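Local coordinates for protein extracellular ligand-binding receptor (Desulfitobacterium hafniense, PDB 4Q6B) that probably serves as the substrate-binding receptor of an amino-acid ABC transporter and holds leucine in its pocket, at residues E187-Y190 against D191-Q194. Numbering follows the deposited sequence.
Sequences ERLY and DKWQ
Trp193 lies with one face of its indole over the Leu189 side chain and the turn that carries it. Leu189 CB sits 3.9 Å from the centroid of the six-membered ring, 21° off its normal, a CH-pi contact. Leu189 O lies over the same ring system, offset toward the rim, and still accepts the Trp193 N hydrogen bond at 2.8 Å. The indole reaches back over the preceding turn because Trp193 CG stands beside its own backbone N (chi1 -59°). Trp193 NE1 hydrogen-bonds to Asp175 OD2, in strand 172-177, and Lys192 NZ makes a salt bridge to the same oxygen; Asp175 itself belongs to a calcium site. An alanine here would probably leave Leu189 CB without the indole face it packs on and take away one of the two donors to Asp175 OD2.

Tyr190 meets Gln194 one turn on. Gln194 OE1 stands 3.1 Å above the Tyr190 ring plane, over its centre, an oxygen-over-ring contact and not a hydrogen bond. The ring and amide planes are 59° apart. CG of the same Gln194 side chain adds an off-centre CH-pi contact with the ring. The backbone N of Gln194 donates to Tyr190 O at 2.8 Å.

On the outer side, a water donates to Glu187 O and weakly to Asp191 OD1. Arg188 NH1 and Lys192 NZ come within 4.6 Å, but Asp185 pairs with Arg188 and Asp175 with Lys192.

These are i to i+4 contacts within helix 183-195. The chemistry is split: the Leu189-Trp193 packing faces strand 172-177, Tyr190 turns to helix 207-221 and nearby loops, and acid partners probably offset the two neighbouring positive charges.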
ATOM      1  N   GLU A 187      10.347 -25.045 -17.013  1.00 26.33           N
ATOM      2  CA  GLU A 187      11.159 -26.206 -16.623  1.00 28.90           C
ATOM      3  C   GLU A 187      12.637 -26.001 -16.928  1.00 29.78           C
ATOM      4  O   GLU A 187      13.499 -26.337 -16.107  1.00 29.15           O
ATOM      5  CB  GLU A 187      10.679 -27.503 -17.291  1.00 32.26           C
ATOM      6  CG  GLU A 187       9.433 -28.064 -16.650  1.00 33.87           C
ATOM      7  CD  GLU A 187       8.892 -29.306 -17.335  1.00 42.37           C
ATOM      8  OE1 GLU A 187       9.315 -29.625 -18.459  1.00 42.79           O
ATOM      9  OE2 GLU A 187       8.027 -29.970 -16.732  1.00 54.61           O
ATOM     10  N   ARG A 188      12.924 -25.450 -18.104  1.00 26.08           N
ATOM     11  CA  ARG A 188      14.291 -25.245 -18.554  1.00 25.62           C
ATOM     12  C   ARG A 188      14.939 -24.157 -17.680  1.00 24.91           C
ATOM     13  O   ARG A 188      16.096 -24.315 -17.241  1.00 23.58           O
ATOM     14  CB  ARG A 188      14.269 -24.808 -20.028  1.00 30.05           C
ATOM     15  CG  ARG A 188      15.634 -24.738 -20.712  1.00 34.52           C
ATOM     16  CD  ARG A 188      16.309 -23.400 -20.492  1.00 33.53           C
ATOM     17  NE  ARG A 188      15.436 -22.272 -20.816  1.00 34.53           N
ATOM     18  CZ  ARG A 188      15.787 -21.000 -20.635  1.00 35.57           C
ATOM     19  NH1 ARG A 188      16.973 -20.725 -20.110  1.00 35.20           N
ATOM     20  NH2 ARG A 188      14.955 -20.003 -20.946  1.00 34.23           N
ATOM     21  N   LEU A 189      14.215 -23.064 -17.415  1.00 25.38           N
ATOM     22  CA  LEU A 189      14.695 -22.068 -16.452  1.00 25.65           C
ATOM     23  C   LEU A 189      14.983 -22.683 -15.075  1.00 20.47           C
ATOM     24  O   LEU A 189      16.031 -22.430 -14.489  1.00 22.19           O
ATOM     25  CB  LEU A 189      13.709 -20.900 -16.288  1.00 23.09           C
ATOM     26  CG  LEU A 189      13.658 -19.946 -17.474  1.00 26.74           C
ATOM     27  CD1 LEU A 189      12.311 -19.200 -17.465  1.00 22.86           C
ATOM     28  CD2 LEU A 189      14.838 -18.981 -17.361  1.00 22.90           C
ATOM     29  N   TYR A 190      14.065 -23.511 -14.574  1.00 20.79           N
ATOM     30  CA  TYR A 190      14.230 -24.119 -13.240  1.00 23.47           C
ATOM     31  C   TYR A 190      15.475 -25.024 -13.216  1.00 21.55           C
ATOM     32  O   TYR A 190      16.215 -25.055 -12.204  1.00 22.29           O
ATOM     33  CB  TYR A 190      12.973 -24.921 -12.894  1.00 24.03           C
ATOM     34  CG  TYR A 190      12.917 -25.547 -11.518  1.00 27.17           C
ATOM     35  CD1 TYR A 190      13.526 -24.949 -10.421  1.00 23.76           C
ATOM     36  CD2 TYR A 190      12.228 -26.742 -11.322  1.00 27.30           C
ATOM     37  CE1 TYR A 190      13.426 -25.521  -9.144  1.00 23.21           C
ATOM     38  CE2 TYR A 190      12.146 -27.333 -10.042  1.00 25.46           C
ATOM     39  CZ  TYR A 190      12.743 -26.709  -8.982  1.00 26.24           C
ATOM     40  OH  TYR A 190      12.652 -27.297  -7.744  1.00 27.64           O
ATOM     41  N   ASP A 191      15.725 -25.733 -14.311  1.00 22.61           N
ATOM     42  CA  ASP A 191      16.977 -26.482 -14.421  1.00 28.00           C
ATOM     43  C   ASP A 191      18.240 -25.605 -14.314  1.00 26.22           C
ATOM     44  O   ASP A 191      19.225 -25.958 -13.607  1.00 27.63           O
ATOM     45  CB  ASP A 191      16.990 -27.328 -15.683  1.00 30.43           C
ATOM     46  CG  ASP A 191      16.169 -28.603 -15.541  1.00 35.36           C
ATOM     47  OD1 ASP A 191      15.945 -29.050 -14.399  1.00 38.63           O
ATOM     48  OD2 ASP A 191      15.771 -29.174 -16.584  1.00 44.85           O
ATOM     49  N   LYS A 192      18.197 -24.440 -14.956  1.00 25.09           N
ATOM     50  CA  LYS A 192      19.312 -23.513 -14.892  1.00 26.37           C
ATOM     51  C   LYS A 192      19.439 -22.952 -13.487  1.00 24.28           C
ATOM     52  O   LYS A 192      20.540 -22.901 -12.933  1.00 23.44           O
ATOM     53  CB  LYS A 192      19.126 -22.385 -15.900  1.00 29.83           C
ATOM     54  CG  LYS A 192      20.205 -21.335 -15.805  1.00 31.08           C
ATOM     55  CD  LYS A 192      20.054 -20.293 -16.885  1.00 38.05           C
ATOM     56  CE  LYS A 192      18.856 -19.404 -16.627  1.00 38.27           C
ATOM     57  NZ  LYS A 192      19.149 -18.017 -17.114  1.00 37.21           N
ATOM     58  N   TRP A 193      18.317 -22.539 -12.901  1.00 21.20           N
ATOM     59  CA  TRP A 193      18.322 -22.049 -11.527  1.00 19.43           C
ATOM     60  C   TRP A 193      18.846 -23.083 -10.507  1.00 21.74           C
ATOM     61  O   TRP A 193      19.553 -22.741  -9.550  1.00 21.63           O
ATOM     62  CB  TRP A 193      16.911 -21.615 -11.142  1.00 20.28           C
ATOM     63  CG  TRP A 193      16.349 -20.545 -12.006  1.00 18.81           C
ATOM     64  CD1 TRP A 193      17.041 -19.649 -12.779  1.00 18.09           C
ATOM     65  CD2 TRP A 193      14.957 -20.258 -12.198  1.00 18.15           C
ATOM     66  NE1 TRP A 193      16.153 -18.819 -13.429  1.00 17.77           N
ATOM     67  CE2 TRP A 193      14.874 -19.153 -13.058  1.00 17.55           C
ATOM     68  CE3 TRP A 193      13.773 -20.813 -11.688  1.00 19.20           C
ATOM     69  CZ2 TRP A 193      13.644 -18.608 -13.458  1.00 17.43           C
ATOM     70  CZ3 TRP A 193      12.543 -20.261 -12.075  1.00 17.65           C
ATOM     71  CH2 TRP A 193      12.488 -19.200 -12.968  1.00 17.85           C
ATOM     72  N   GLN A 194      18.513 -24.351 -10.702  1.00 20.99           N
ATOM     73  CA  GLN A 194      19.059 -25.367  -9.797  1.00 25.66           C
ATOM     74  C   GLN A 194      20.582 -25.421  -9.911  1.00 26.01           C
ATOM     75  O   GLN A 194      21.278 -25.566  -8.908  1.00 25.82           O
ATOM     76  CB  GLN A 194      18.442 -26.739 -10.077  1.00 27.55           C
ATOM     77  CG  GLN A 194      16.972 -26.794  -9.663  1.00 25.72           C
ATOM     78  CD  GLN A 194      16.295 -28.065 -10.131  1.00 31.52           C
ATOM     79  OE1 GLN A 194      15.218 -28.030 -10.729  1.00 37.52           O
ATOM     80  NE2 GLN A 194      16.934 -29.197  -9.882  1.00 33.20           N
TER
HETATM   81  O   HOH W   1      13.060 -28.516 -14.361  1.00 36.55           O